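Long-range contacts in putative glycoside hydrolase (Bacteroides thetaiotaomicron VPI-5482, PDB 3HBZ), which probably takes part in carbohydrate metabolism as a putative glycoside hydrolase and binds calcium, its exact activity not being established: residues T41-L46 and D67-Q72; Y242-E247 and N307-F312; S268-D273 and L286-L291. All blocks are in the same frame, centred on the assembly; numbering follows the deposited sequence.

In the fold
Along the chain interaction 1 comes first and is complete before the other two begin. It joins two loops beside the N-terminal mixed sheet that contains strands 32-36, 72-77 and 84-92, and its centre lies about 28 Å from that of interaction 2 and about 37 Å from that of interaction 3. Interactions 2 and 3 fall within the putative carbohydrate metabolism domain, their centres about 10 Å apart. Strands 306-313, 240-247, 266-271 and 281-290 lie side by side in that order, and the hairpin of interaction 3 is made from chain that runs between the two strands of interaction 2. The contacts thus sample two separate beta regions, each away from the metal sites.

Interaction 1 of 3, residues T41-L46 and D67-Q72; sequences TDISSL and DFHSPQ
Ile43 slides its CG1 branch over one face of the His69 imidazole. Ile43 CG1 stands 4.1 Å from the centroid of the His69 ring and only 8° off the normal, a CH-pi contact centred on the ring. The torsion that sets CG1 between the backbone N and the carbonyl carbon (chi1 67°) turns this branch to the histidine and carries Ile43 CD1 on to Phe68 O, 3.7 Å away. Ser44 comes to the same ring from another direction: its OG lies in the ring plane at the edge, 3.2 Å from His69 CE1.

Asp67 fixes the ring's rotation. Asp67 OD1 receives His69 ND1 at 2.7 Å through the syn lone pair, nearly in the imidazole plane, and also takes the backbone N of His69 from above the carboxylate plane. The second bond makes an Asx turn. Asp42 OD1 makes another by accepting Ser44 N, so each loop has an aspartate bending its own backbone; the short carboxylate side chain suits both places. The one direct hydrogen bond between 41-46 and 67-72 is Phe68 N to Ile43 O at 3.0 Å and 164°; Leu46 also bonds to the backbone of Arg66, just before Asp67.

The apolar side is built on Phe68. Leu46 CB touches ring atom CD2 of Phe68 at 3.9 Å, while Leu46 O lies in the ring plane at the edge, 3.5 Å from Phe68 CE2. The slightly positive C-H edge suits the carbonyl oxygen, and the apolar ring carbons suit the methylene. Gln72 CG covers part of one face of this ring. Ile43 and Phe68 both reach Val91 of strand 84-92.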
ATOM      1  N   THR A  41      12.026 -12.553  16.339  1.00 32.76           N
ATOM      2  CA  THR A  41      11.536 -13.903  15.987  1.00 31.30           C
ATOM      3  C   THR A  41      12.618 -14.614  15.200  1.00 31.45           C
ATOM      4  O   THR A  41      13.280 -13.992  14.385  1.00 32.42           O
ATOM      5  CB  THR A  41      10.269 -13.830  15.115  1.00 32.47           C
ATOM      6  OG1 THR A  41       9.343 -12.958  15.753  1.00 33.12           O
ATOM      7  CG2 THR A  41       9.607 -15.207  14.889  1.00 26.28           C
ATOM      8  N   ASP A  42      12.810 -15.903  15.467  1.00 32.37           N
ATOM      9  CA  ASP A  42      13.720 -16.736  14.692  1.00 31.97           C
ATOM     10  C   ASP A  42      13.068 -17.071  13.354  1.00 30.45           C
ATOM     11  O   ASP A  42      11.993 -17.703  13.307  1.00 33.73           O
ATOM     12  CB  ASP A  42      14.051 -18.022  15.464  1.00 33.32           C
ATOM     13  CG  ASP A  42      15.282 -18.751  14.916  1.00 37.64           C
ATOM     14  OD1 ASP A  42      15.391 -18.917  13.678  1.00 34.03           O
ATOM     15  OD2 ASP A  42      16.136 -19.172  15.733  1.00 46.88           O
ATOM     16  N   ILE A  43      13.696 -16.644  12.263  1.00 26.18           N
ATOM     17  CA  ILE A  43      13.122 -16.915  10.945  1.00 28.03           C
ATOM     18  C   ILE A  43      13.868 -17.995  10.119  1.00 29.67           C
ATOM     19  O   ILE A  43      13.540 -18.190   8.935  1.00 29.33           O
ATOM     20  CB  ILE A  43      12.956 -15.620  10.140  1.00 27.34           C
ATOM     21  CG1 ILE A  43      14.307 -15.004   9.786  1.00 32.17           C
ATOM     22  CG2 ILE A  43      12.075 -14.638  10.936  1.00 31.49           C
ATOM     23  CD1 ILE A  43      14.228 -13.775   8.918  1.00 29.69           C
ATOM     24  N   SER A  44      14.822 -18.699  10.758  1.00 29.10           N
ATOM     25  CA  SER A  44      15.655 -19.725  10.112  1.00 29.25           C
ATOM     26  C   SER A  44      14.903 -21.002   9.810  1.00 29.00           C
ATOM     27  O   SER A  44      15.408 -21.847   9.083  1.00 27.19           O
ATOM     28  CB  SER A  44      16.846 -20.135  11.006  1.00 31.23           C
ATOM     29  OG  SER A  44      17.740 -19.068  11.237  1.00 34.25           O
ATOM     30  N   SER A  45      13.734 -21.185  10.409  1.00 29.43           N
ATOM     31  CA  SER A  45      13.036 -22.440  10.283  1.00 31.22           C
ATOM     32  C   SER A  45      11.540 -22.302  10.489  1.00 29.67           C
ATOM     33  O   SER A  45      10.935 -23.062  11.242  1.00 34.04           O
ATOM     34  CB  SER A  45      13.609 -23.436  11.296  1.00 31.78           C
ATOM     35  OG  SER A  45      13.088 -24.720  11.054  1.00 39.10           O
ATOM     36  N   LEU A  46      10.934 -21.387   9.762  1.00 28.74           N
ATOM     37  CA  LEU A  46       9.489 -21.189   9.813  1.00 26.54           C
ATOM     38  C   LEU A  46       8.803 -22.118   8.822  1.00 27.72           C
ATOM     39  O   LEU A  46       9.364 -22.468   7.773  1.00 27.20           O
ATOM     40  CB  LEU A  46       9.164 -19.739   9.488  1.00 25.40           C
ATOM     41  CG  LEU A  46       9.748 -18.689  10.426  1.00 28.93           C
ATOM     42  CD1 LEU A  46       9.559 -17.274   9.836  1.00 26.16           C
ATOM     43  CD2 LEU A  46       9.121 -18.798  11.820  1.00 25.49           C
ATOM     44  N   ASP A  67      14.150 -21.661   5.583  1.00 26.07           N
ATOM     45  CA  ASP A  67      14.954 -20.535   6.050  1.00 25.12           C
ATOM     46  C   ASP A  67      14.525 -19.285   5.281  1.00 25.97           C
ATOM     47  O   ASP A  67      14.753 -19.185   4.068  1.00 25.34           O
ATOM     48  CB  ASP A  67      16.448 -20.813   5.802  1.00 25.10           C
ATOM     49  CG  ASP A  67      17.344 -19.779   6.452  1.00 22.35           C
ATOM     50  OD1 ASP A  67      16.819 -18.744   6.948  1.00 27.10           O
ATOM     51  OD2 ASP A  67      18.571 -19.997   6.486  1.00 36.81           O
ATOM     52  N   PHE A  68      13.885 -18.351   5.987  1.00 25.94           N
ATOM     53  CA  PHE A  68      13.336 -17.151   5.375  1.00 23.84           C
ATOM     54  C   PHE A  68      14.243 -15.903   5.560  1.00 25.92           C
ATOM     55  O   PHE A  68      13.831 -14.763   5.362  1.00 24.99           O
ATOM     56  CB  PHE A  68      11.929 -16.911   5.912  1.00 25.76           C
ATOM     57  CG  PHE A  68      10.912 -17.841   5.323  1.00 24.55           C
ATOM     58  CD1 PHE A  68      10.277 -17.519   4.139  1.00 24.13           C
ATOM     59  CD2 PHE A  68      10.634 -19.068   5.916  1.00 24.44           C
ATOM     60  CE1 PHE A  68       9.352 -18.391   3.576  1.00 27.56           C
ATOM     61  CE2 PHE A  68       9.712 -19.947   5.349  1.00 24.22           C
ATOM     62  CZ  PHE A  68       9.070 -19.611   4.194  1.00 26.05           C
ATOM     63  N   HIS A  69      15.499 -16.124   5.896  1.00 26.72           N
ATOM     64  CA  HIS A  69      16.481 -15.066   5.737  1.00 28.02           C
ATOM     65  C   HIS A  69      16.425 -14.448   4.320  1.00 28.64           C
ATOM     66  O   HIS A  69      16.579 -13.236   4.174  1.00 29.84           O
ATOM     67  CB  HIS A  69      17.858 -15.570   6.112  1.00 27.76           C
ATOM     68  CG  HIS A  69      18.088 -15.573   7.589  1.00 34.56           C
ATOM     69  ND1 HIS A  69      17.912 -16.696   8.370  1.00 24.57           N
ATOM     70  CD2 HIS A  69      18.416 -14.567   8.437  1.00 40.25           C
ATOM     71  CE1 HIS A  69      18.161 -16.386   9.632  1.00 40.00           C
ATOM     72  NE2 HIS A  69      18.473 -15.103   9.700  1.00 38.40           N
ATOM     73  N   SER A  70      16.170 -15.280   3.308  1.00 27.50           N
ATOM     74  CA  SER A  70      15.859 -14.811   1.962  0.65 26.83           C
ATOM     75  C   SER A  70      14.506 -15.324   1.565  1.00 27.69           C
ATOM     76  O   SER A  70      14.080 -16.368   2.051  1.00 28.33           O
ATOM     77  CB  SER A  70      16.856 -15.335   0.947  0.65 28.45           C
ATOM     78  OG  SER A  70      18.076 -14.690   1.104  0.65 23.41           O
ATOM     79  N   PRO A  71      13.822 -14.610   0.659  1.00 25.86           N
ATOM     80  CA  PRO A  71      12.487 -15.062   0.269  1.00 25.61           C
ATOM     81  C   PRO A  71      12.562 -16.428  -0.385  1.00 25.80           C
ATOM     82  O   PRO A  71      13.562 -16.745  -1.007  1.00 26.12           O
ATOM     83  CB  PRO A  71      12.033 -14.014  -0.749  1.00 25.60           C
ATOM     84  CG  PRO A  71      12.827 -12.787  -0.418  1.00 27.11           C
ATOM     85  CD  PRO A  71      14.177 -13.335   0.001  1.00 29.23           C
ATOM     86  N   GLN A  72      11.508 -17.212  -0.219  1.00 22.92           N
ATOM     87  CA  GLN A  72      11.466 -18.590  -0.647  1.00 23.08           C
ATOM     88  C   GLN A  72      10.315 -18.725  -1.610  1.00 25.27           C
ATOM     89  O   GLN A  72       9.257 -18.123  -1.388  1.00 25.46           O
ATOM     90  CB  GLN A  72      11.196 -19.490   0.569  1.00 22.37           C
ATOM     91  CG  GLN A  72      12.286 -19.460   1.600  1.00 25.36           C
ATOM     92  CD  GLN A  72      13.578 -20.015   1.052  1.00 28.45           C
ATOM     93  OE1 GLN A  72      13.611 -21.099   0.495  1.00 29.90           O
ATOM     94  NE2 GLN A  72      14.636 -19.259   1.186  1.00 35.94           N
TER

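Interaction 2 of 3, residues Y242-E247 and N307-F312; sequences YAIMYE and NVAIVF
Tyr246 and Asn307 exchange two backbone hydrogen bonds, as do Ile244 with Ala309 and Tyr242 with Val311. All six N-to-O distances, among them Val311 N to Tyr242 O at 2.8 Å, are short, which gives a regular antiparallel ladder with local strand directions 166° apart. Ala243 with Ile310 and selenomethionine Met245 with Val308 form the intervening non-hydrogen-bonded pairs. There CA-H groups face carbonyl oxygens, as where Ala243 CA stands 3.0 Å from Ala309 O.

Packing is richest on the face carrying Tyr242, Ile244, Tyr246, Asn307, Ala309 and Val311. In both tyrosines CG sits between the backbone N and the carbonyl carbon (chi1 65° in Tyr242), a torsion that lays the ring over the neighbouring strand. Val311 CB lies against one face of the Tyr242 ring near its CZ end, 3.6 Å from the centroid, and its methyls straddle the CZ-OH axis, CG2 toward CE1 and CG1 toward CE2. The fork of a beta-branched residue suits this end of the ring. Similarly, Asn307 CB lies over a face of Tyr246, 3.9 Å from the centroid, with ring and amide planes 69° apart. The buried Tyr246 hydroxyl is hydrogen-bonded with Phe202 O. Between the tyrosines, the small Ala309 meets Ile244 CG1 through CB at 3.8 Å.

On the other face, the extended Met245 side chain passes Val308, CG to CG2 at 3.8 Å, while Ala243 CB touches Ile310 CG1 at 4.1 Å. This face packs on strand 210-220 through Pro210 and Leu213. Laterally, strand 240-247 continues to strand 266-271 and strand 306-313 to strand 200-205, whose Phe202 touches Tyr242, Ala309 and Val311; the contact is therefore interior to a run of antiparallel strands.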
ATOM      1  N   TYR A 242      -0.703  12.808   4.248  1.00 22.55           N
ATOM      2  CA  TYR A 242      -1.123  12.625   5.598  1.00 23.51           C
ATOM      3  C   TYR A 242      -0.570  11.338   6.183  1.00 24.17           C
ATOM      4  O   TYR A 242       0.002  10.511   5.454  1.00 25.76           O
ATOM      5  CB  TYR A 242      -2.630  12.726   5.688  1.00 26.50           C
ATOM      6  CG  TYR A 242      -3.450  11.671   4.972  1.00 26.69           C
ATOM      7  CD1 TYR A 242      -3.868  10.519   5.639  1.00 26.34           C
ATOM      8  CD2 TYR A 242      -3.856  11.851   3.677  1.00 29.11           C
ATOM      9  CE1 TYR A 242      -4.691   9.560   5.016  1.00 28.02           C
ATOM     10  CE2 TYR A 242      -4.650  10.867   3.003  1.00 27.34           C
ATOM     11  CZ  TYR A 242      -5.079   9.740   3.695  1.00 28.77           C
ATOM     12  OH  TYR A 242      -5.888   8.794   3.082  1.00 30.30           O
ATOM     13  N   ALA A 243      -0.694  11.210   7.504  1.00 22.24           N
ATOM     14  CA  ALA A 243      -0.308  10.012   8.240  1.00 23.30           C
ATOM     15  C   ALA A 243      -1.264   9.853   9.406  1.00 27.39           C
ATOM     16  O   ALA A 243      -1.807  10.849   9.920  1.00 24.44           O
ATOM     17  CB  ALA A 243       1.160  10.081   8.737  1.00 21.60           C
ATOM     18  N   ILE A 244      -1.534   8.599   9.765  1.00 27.58           N
ATOM     19  CA  ILE A 244      -2.442   8.270  10.873  1.00 27.33           C
ATOM     20  C   ILE A 244      -1.782   7.189  11.739  1.00 28.37           C
ATOM     21  O   ILE A 244      -0.949   6.419  11.273  1.00 29.05           O
ATOM     22  CB  ILE A 244      -3.814   7.821  10.381  1.00 26.44           C
ATOM     23  CG1 ILE A 244      -3.688   6.606   9.430  1.00 25.99           C
ATOM     24  CG2 ILE A 244      -4.524   8.947   9.659  1.00 25.60           C
ATOM     25  CD1 ILE A 244      -5.040   6.081   8.869  1.00 23.70           C
HETATM   26  N   MSE A 245      -2.112   7.211  13.015  1.00 27.58           N
HETATM   27  CA  MSE A 245      -1.773   6.173  13.974  1.00 25.64           C
HETATM   28  C   MSE A 245      -3.096   5.763  14.613  1.00 26.16           C
HETATM   29  O   MSE A 245      -3.893   6.628  15.049  1.00 24.77           O
HETATM   30  CB  MSE A 245      -0.868   6.706  15.038  1.00 24.19           C
HETATM   31  CG  MSE A 245      -0.260   5.612  15.885  1.00 31.78           C
HETATM   32 SE   MSE A 245       0.744   6.374  17.281  0.75 34.05          SE
HETATM   33  CE  MSE A 245       1.642   4.733  17.897  1.00 38.50           C
ATOM     34  N   TYR A 246      -3.348   4.462  14.632  1.00 22.76           N
ATOM     35  CA  TYR A 246      -4.530   3.915  15.277  1.00 25.39           C
ATOM     36  C   TYR A 246      -4.248   2.602  15.989  1.00 25.35           C
ATOM     37  O   TYR A 246      -3.336   1.858  15.641  1.00 26.92           O
ATOM     38  CB  TYR A 246      -5.655   3.702  14.236  1.00 27.17           C
ATOM     39  CG  TYR A 246      -5.286   2.744  13.128  1.00 24.81           C
ATOM     40  CD1 TYR A 246      -4.572   3.162  12.010  1.00 24.17           C
ATOM     41  CD2 TYR A 246      -5.624   1.386  13.207  1.00 24.54           C
ATOM     42  CE1 TYR A 246      -4.252   2.267  10.963  1.00 24.86           C
ATOM     43  CE2 TYR A 246      -5.274   0.477  12.171  1.00 26.80           C
ATOM     44  CZ  TYR A 246      -4.611   0.911  11.068  1.00 27.15           C
ATOM     45  OH  TYR A 246      -4.247  -0.033  10.109  1.00 23.77           O
ATOM     46  N   GLU A 247      -5.075   2.321  16.979  1.00 24.33           N
ATOM     47  CA  GLU A 247      -5.027   1.092  17.707  1.00 24.40           C
ATOM     48  C   GLU A 247      -5.806  -0.024  16.961  1.00 25.79           C
ATOM     49  O   GLU A 247      -6.949   0.174  16.553  1.00 26.80           O
ATOM     50  CB  GLU A 247      -5.666   1.306  19.078  1.00 21.96           C
ATOM     51  CG  GLU A 247      -5.582   0.046  19.934  1.00 25.41           C
ATOM     52  CD  GLU A 247      -6.063   0.261  21.373  1.00 27.07           C
ATOM     53  OE1 GLU A 247      -6.315   1.422  21.747  1.00 27.17           O
ATOM     54  OE2 GLU A 247      -6.148  -0.748  22.115  1.00 27.28           O
ATOM     55  N   ASN A 307      -0.874   0.748  14.658  1.00 23.56           N
ATOM     56  CA  ASN A 307      -0.405   0.842  13.316  1.00 21.59           C
ATOM     57  C   ASN A 307      -0.254   2.287  12.934  1.00 23.91           C
ATOM     58  O   ASN A 307      -1.004   3.172  13.402  1.00 24.05           O
ATOM     59  CB  ASN A 307      -1.425   0.233  12.338  1.00 21.34           C
ATOM     60  CG  ASN A 307      -1.406  -1.283  12.312  1.00 27.89           C
ATOM     61  OD1 ASN A 307      -0.710  -1.930  13.108  1.00 24.69           O
ATOM     62  ND2 ASN A 307      -2.194  -1.863  11.386  1.00 22.64           N
ATOM     63  N   VAL A 308       0.658   2.511  11.993  1.00 22.11           N
ATOM     64  CA  VAL A 308       0.814   3.795  11.375  1.00 23.83           C
ATOM     65  C   VAL A 308       0.663   3.597   9.889  1.00 22.96           C
ATOM     66  O   VAL A 308       1.141   2.584   9.341  1.00 24.67           O
ATOM     67  CB  VAL A 308       2.200   4.438  11.681  1.00 25.64           C
ATOM     68  CG1 VAL A 308       2.422   5.632  10.727  1.00 28.91           C
ATOM     69  CG2 VAL A 308       2.243   4.912  13.167  1.00 31.06           C
ATOM     70  N   ALA A 309      -0.006   4.554   9.244  1.00 23.49           N
ATOM     71  CA  ALA A 309      -0.035   4.689   7.788  1.00 24.69           C
ATOM     72  C   ALA A 309       0.448   6.066   7.368  1.00 26.75           C
ATOM     73  O   ALA A 309       0.175   7.071   8.049  1.00 25.74           O
ATOM     74  CB  ALA A 309      -1.476   4.472   7.239  1.00 24.99           C
ATOM     75  N   ILE A 310       1.116   6.108   6.220  1.00 23.17           N
ATOM     76  CA  ILE A 310       1.495   7.328   5.520  1.00 23.52           C
ATOM     77  C   ILE A 310       0.829   7.214   4.161  1.00 24.09           C
ATOM     78  O   ILE A 310       0.867   6.136   3.524  1.00 25.29           O
ATOM     79  CB  ILE A 310       3.018   7.452   5.342  1.00 24.21           C
ATOM     80  CG1 ILE A 310       3.726   7.636   6.689  1.00 21.99           C
ATOM     81  CG2 ILE A 310       3.405   8.623   4.355  1.00 25.50           C
ATOM     82  CD1 ILE A 310       5.224   7.328   6.627  1.00 22.96           C
ATOM     83  N   VAL A 311       0.214   8.303   3.728  1.00 24.29           N
ATOM     84  CA  VAL A 311      -0.514   8.338   2.465  1.00 24.69           C
ATOM     85  C   VAL A 311      -0.206   9.614   1.677  1.00 24.48           C
ATOM     86  O   VAL A 311      -0.219  10.743   2.255  1.00 25.70           O
ATOM     87  CB  VAL A 311      -2.036   8.320   2.713  1.00 28.79           C
ATOM     88  CG1 VAL A 311      -2.757   8.255   1.355  1.00 24.68           C
ATOM     89  CG2 VAL A 311      -2.439   7.160   3.646  1.00 24.18           C
ATOM     90  N   PHE A 312       0.085   9.415   0.388  1.00 25.69           N
ATOM     91  CA  PHE A 312       0.255  10.460  -0.613  1.00 25.33           C
ATOM     92  C   PHE A 312      -0.766  10.261  -1.719  1.00 23.49           C
ATOM     93  O   PHE A 312      -0.997   9.127  -2.148  1.00 26.16           O
ATOM     94  CB  PHE A 312       1.620  10.398  -1.259  1.00 25.19           C
ATOM     95  CG  PHE A 312       2.761  10.331  -0.281  1.00 25.70           C
ATOM     96  CD1 PHE A 312       3.222  11.486   0.310  1.00 26.37           C
ATOM     97  CD2 PHE A 312       3.380   9.137  -0.010  1.00 29.10           C
ATOM     98  CE1 PHE A 312       4.262  11.454   1.211  1.00 26.52           C
ATOM     99  CE2 PHE A 312       4.455   9.078   0.894  1.00 28.48           C
ATOM    100  CZ  PHE A 312       4.884  10.231   1.493  1.00 27.39           C
TER

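Interaction 3 of 3, residues S268-D273 and L286-L291; sequences SIARID and LPFHML. With PEG (di(hydroxyethyl)ether), chain T.
Ile269 and His289 form an antiparallel hydrogen-bonded pair, with His289 N to Ile269 O at 2.9 Å and Ile269 N to His289 O at 3.1 Å.

Next along, Ala270 sets its CB over the centre of one face of the Phe288 ring, 3.8 Å from the centroid and 9° off the normal. A bare methyl suits a spot where the ring lies so close. In one of its two conformers Ser268 holds OG opposite its own backbone N (chi1 -175°), and OG then meets the edge of the same ring in plane, 3.3 Å from Phe288 CD2.

These residues belong to the beta hairpin of strands 266-271 and 281-290. Beyond Ala270 a water bridges the strands, accepting from Arg271 N and donating to Pro287 O at 2.8 Å; proline, lacking an N-H, could not supply a return bond to Arg271 O. Leu286 then covers the end of the strand, its CD1 3.7 Å from Ile272 N and its CD2 against the Ile272 backbone. At the other end, Ile269 CD1 and Leu291 CD1 meet at 4.2 Å.

The extended Arg271 turns away to a salt bridge with Asp240 and a cation-pi contact with Phe261, while NH1 makes a weak hydrogen bond to a di(hydroxyethyl)ether molecule, probably from the crystallisation liquor.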
ATOM      1  N   SER A 268      -3.883   9.519  16.497  0.50 24.06           N
ATOM      2  CA  SER A 268      -3.056  10.621  16.038  0.50 23.43           C
ATOM      3  C   SER A 268      -3.174  10.795  14.525  0.50 23.35           C
ATOM      4  O   SER A 268      -3.368   9.817  13.778  0.50 25.79           O
ATOM      5  CB  SER A 268      -1.603  10.376  16.454  0.50 25.25           C
ATOM      6  OG  SER A 268      -0.802  11.478  16.119  0.50 30.21           O
ATOM      7  N   ILE A 269      -3.132  12.051  14.086  1.00 22.70           N
ATOM      8  CA  ILE A 269      -3.163  12.398  12.675  1.00 24.61           C
ATOM      9  C   ILE A 269      -2.192  13.525  12.340  1.00 26.07           C
ATOM     10  O   ILE A 269      -2.160  14.526  13.045  1.00 26.70           O
ATOM     11  CB  ILE A 269      -4.529  12.872  12.260  1.00 23.94           C
ATOM     12  CG1 ILE A 269      -5.566  11.804  12.616  1.00 23.68           C
ATOM     13  CG2 ILE A 269      -4.528  13.133  10.741  1.00 24.09           C
ATOM     14  CD1 ILE A 269      -7.057  12.208  12.278  1.00 19.87           C
ATOM     15  N   ALA A 270      -1.394  13.351  11.285  1.00 26.16           N
ATOM     16  CA  ALA A 270      -0.586  14.435  10.687  1.00 22.16           C
ATOM     17  C   ALA A 270      -1.144  14.683   9.269  1.00 24.36           C
ATOM     18  O   ALA A 270      -1.545  13.734   8.573  1.00 27.63           O
ATOM     19  CB  ALA A 270       0.871  14.021  10.618  1.00 22.37           C
ATOM     20  N   ARG A 271      -1.250  15.941   8.852  1.00 25.76           N
ATOM     21  CA  ARG A 271      -1.842  16.257   7.523  1.00 22.60           C
ATOM     22  C   ARG A 271      -1.421  17.626   7.023  1.00 26.12           C
ATOM     23  O   ARG A 271      -1.428  18.609   7.768  1.00 24.50           O
ATOM     24  CB  ARG A 271      -3.352  16.229   7.599  1.00 26.08           C
ATOM     25  CG  ARG A 271      -4.028  16.275   6.268  1.00 22.91           C
ATOM     26  CD  ARG A 271      -5.495  16.002   6.420  1.00 29.39           C
ATOM     27  NE  ARG A 271      -6.106  15.741   5.123  1.00 25.27           N
ATOM     28  CZ  ARG A 271      -7.406  15.803   4.869  1.00 36.14           C
ATOM     29  NH1 ARG A 271      -8.278  16.107   5.817  1.00 34.07           N
ATOM     30  NH2 ARG A 271      -7.838  15.525   3.651  1.00 32.79           N
ATOM     31  N   ILE A 272      -1.054  17.699   5.749  1.00 25.99           N
ATOM     32  CA  ILE A 272      -0.624  18.970   5.166  1.00 26.55           C
ATOM     33  C   ILE A 272      -1.822  19.934   5.166  1.00 24.60           C
ATOM     34  O   ILE A 272      -2.950  19.547   4.823  1.00 24.08           O
ATOM     35  CB  ILE A 272      -0.016  18.773   3.737  1.00 24.80           C
ATOM     36  CG1 ILE A 272       0.743  20.050   3.294  1.00 28.51           C
ATOM     37  CG2 ILE A 272      -1.117  18.334   2.740  1.00 22.14           C
ATOM     38  CD1 ILE A 272       1.923  19.796   2.228  1.00 21.92           C
ATOM     39  N   ASP A 273      -1.565  21.181   5.553  1.00 24.43           N
ATOM     40  CA  ASP A 273      -2.585  22.231   5.518  1.00 25.65           C
ATOM     41  C   ASP A 273      -2.214  23.435   4.647  1.00 24.19           C
ATOM     42  O   ASP A 273      -3.005  24.360   4.552  1.00 26.33           O
ATOM     43  CB  ASP A 273      -2.923  22.731   6.943  1.00 24.87           C
ATOM     44  CG  ASP A 273      -1.745  23.451   7.624  1.00 31.88           C
ATOM     45  OD1 ASP A 273      -0.606  23.495   7.070  1.00 38.99           O
ATOM     46  OD2 ASP A 273      -1.949  23.990   8.727  1.00 43.83           O
ATOM     47  N   LEU A 286       5.081  17.895   9.034  1.00 28.62           N
ATOM     48  CA  LEU A 286       3.721  17.815   9.527  1.00 24.79           C
ATOM     49  C   LEU A 286       3.725  17.238  10.916  1.00 24.52           C
ATOM     50  O   LEU A 286       4.084  16.097  11.083  1.00 23.48           O
ATOM     51  CB  LEU A 286       2.911  16.913   8.604  1.00 24.84           C
ATOM     52  CG  LEU A 286       3.046  17.256   7.120  1.00 24.98           C
ATOM     53  CD1 LEU A 286       2.240  16.220   6.326  1.00 23.13           C
ATOM     54  CD2 LEU A 286       2.646  18.722   6.815  1.00 20.15           C
ATOM     55  N   PRO A 287       3.309  18.023  11.921  1.00 23.35           N
ATOM     56  CA  PRO A 287       3.238  17.436  13.238  1.00 24.46           C
ATOM     57  C   PRO A 287       2.092  16.445  13.396  1.00 26.25           C
ATOM     58  O   PRO A 287       0.979  16.660  12.877  1.00 24.68           O
ATOM     59  CB  PRO A 287       3.041  18.642  14.161  1.00 28.11           C
ATOM     60  CG  PRO A 287       2.375  19.673  13.300  1.00 28.26           C
ATOM     61  CD  PRO A 287       2.811  19.410  11.886  1.00 23.78           C
ATOM     62  N   PHE A 288       2.368  15.356  14.116  1.00 26.64           N
ATOM     63  CA  PHE A 288       1.293  14.461  14.522  1.00 26.46           C
ATOM     64  C   PHE A 288       0.510  15.134  15.659  1.00 24.97           C
ATOM     65  O   PHE A 288       1.092  15.649  16.602  1.00 27.15           O
ATOM     66  CB  PHE A 288       1.851  13.100  14.961  1.00 26.05           C
ATOM     67  CG  PHE A 288       2.124  12.155  13.797  1.00 26.77           C
ATOM     68  CD1 PHE A 288       3.275  12.290  13.038  1.00 23.21           C
ATOM     69  CD2 PHE A 288       1.254  11.130  13.503  1.00 28.72           C
ATOM     70  CE1 PHE A 288       3.547  11.443  12.014  1.00 27.46           C
ATOM     71  CE2 PHE A 288       1.530  10.263  12.460  1.00 28.62           C
ATOM     72  CZ  PHE A 288       2.681  10.440  11.719  1.00 25.52           C
ATOM     73  N   HIS A 289      -0.796  15.214  15.496  1.00 23.65           N
ATOM     74  CA  HIS A 289      -1.667  15.723  16.535  1.00 26.40           C
ATOM     75  C   HIS A 289      -2.217  14.523  17.336  1.00 25.37           C
ATOM     76  O   HIS A 289      -2.874  13.709  16.743  1.00 26.89           O
ATOM     77  CB  HIS A 289      -2.880  16.397  15.911  1.00 26.13           C
ATOM     78  CG  HIS A 289      -2.607  17.706  15.248  1.00 24.01           C
ATOM     79  ND1 HIS A 289      -3.268  18.862  15.602  1.00 20.02           N
ATOM     80  CD2 HIS A 289      -1.813  18.029  14.198  1.00 26.90           C
ATOM     81  CE1 HIS A 289      -2.857  19.855  14.827  1.00 30.53           C
ATOM     82  NE2 HIS A 289      -1.964  19.380  13.974  1.00 25.97           N
HETATM   83  N   MSE A 290      -2.035  14.444  18.660  1.00 21.93           N
HETATM   84  CA  MSE A 290      -2.744  13.413  19.394  1.00 19.59           C
HETATM   85  C   MSE A 290      -4.172  13.879  19.657  1.00 21.03           C
HETATM   86  O   MSE A 290      -4.387  14.946  20.218  1.00 21.33           O
HETATM   87  CB  MSE A 290      -2.057  13.045  20.683  1.00 18.51           C
HETATM   88  CG  MSE A 290      -2.607  11.730  21.277  1.00 18.95           C
HETATM   89 SE   MSE A 290      -1.544  11.125  22.714  0.75 18.13          SE
HETATM   90  CE  MSE A 290      -1.747  12.506  24.033  1.00 16.64           C
ATOM     91  N   LEU A 291      -5.135  13.061  19.252  1.00 22.15           N
ATOM     92  CA  LEU A 291      -6.550  13.443  19.280  1.00 20.90           C
ATOM     93  C   LEU A 291      -7.134  13.530  20.661  1.00 21.41           C
ATOM     94  O   LEU A 291      -6.655  12.874  21.618  1.00 20.48           O
ATOM     95  CB  LEU A 291      -7.380  12.455  18.453  1.00 23.96           C
ATOM     96  CG  LEU A 291      -6.915  12.301  16.997  1.00 25.62           C
ATOM     97  CD1 LEU A 291      -7.829  11.316  16.271  1.00 21.60           C
ATOM     98  CD2 LEU A 291      -6.865  13.651  16.262  1.00 23.32           C
TER
HETATM   99  C1  PEG T  19      -8.495  15.639   9.484  1.00 79.80           C
HETATM  100  O1  PEG T  19      -7.935  16.908   9.064  1.00 75.94           O
HETATM  101  C2  PEG T  19     -10.030  15.648   9.595  1.00 85.45           C
HETATM  102  O2  PEG T  19     -10.470  15.007  10.808  1.00 87.34           O
HETATM  103  C3  PEG T  19     -11.894  15.042  11.014  1.00 83.66           C
HETATM  104  O   HOH W   1      -0.240  17.915  10.723  1.00 25.39           O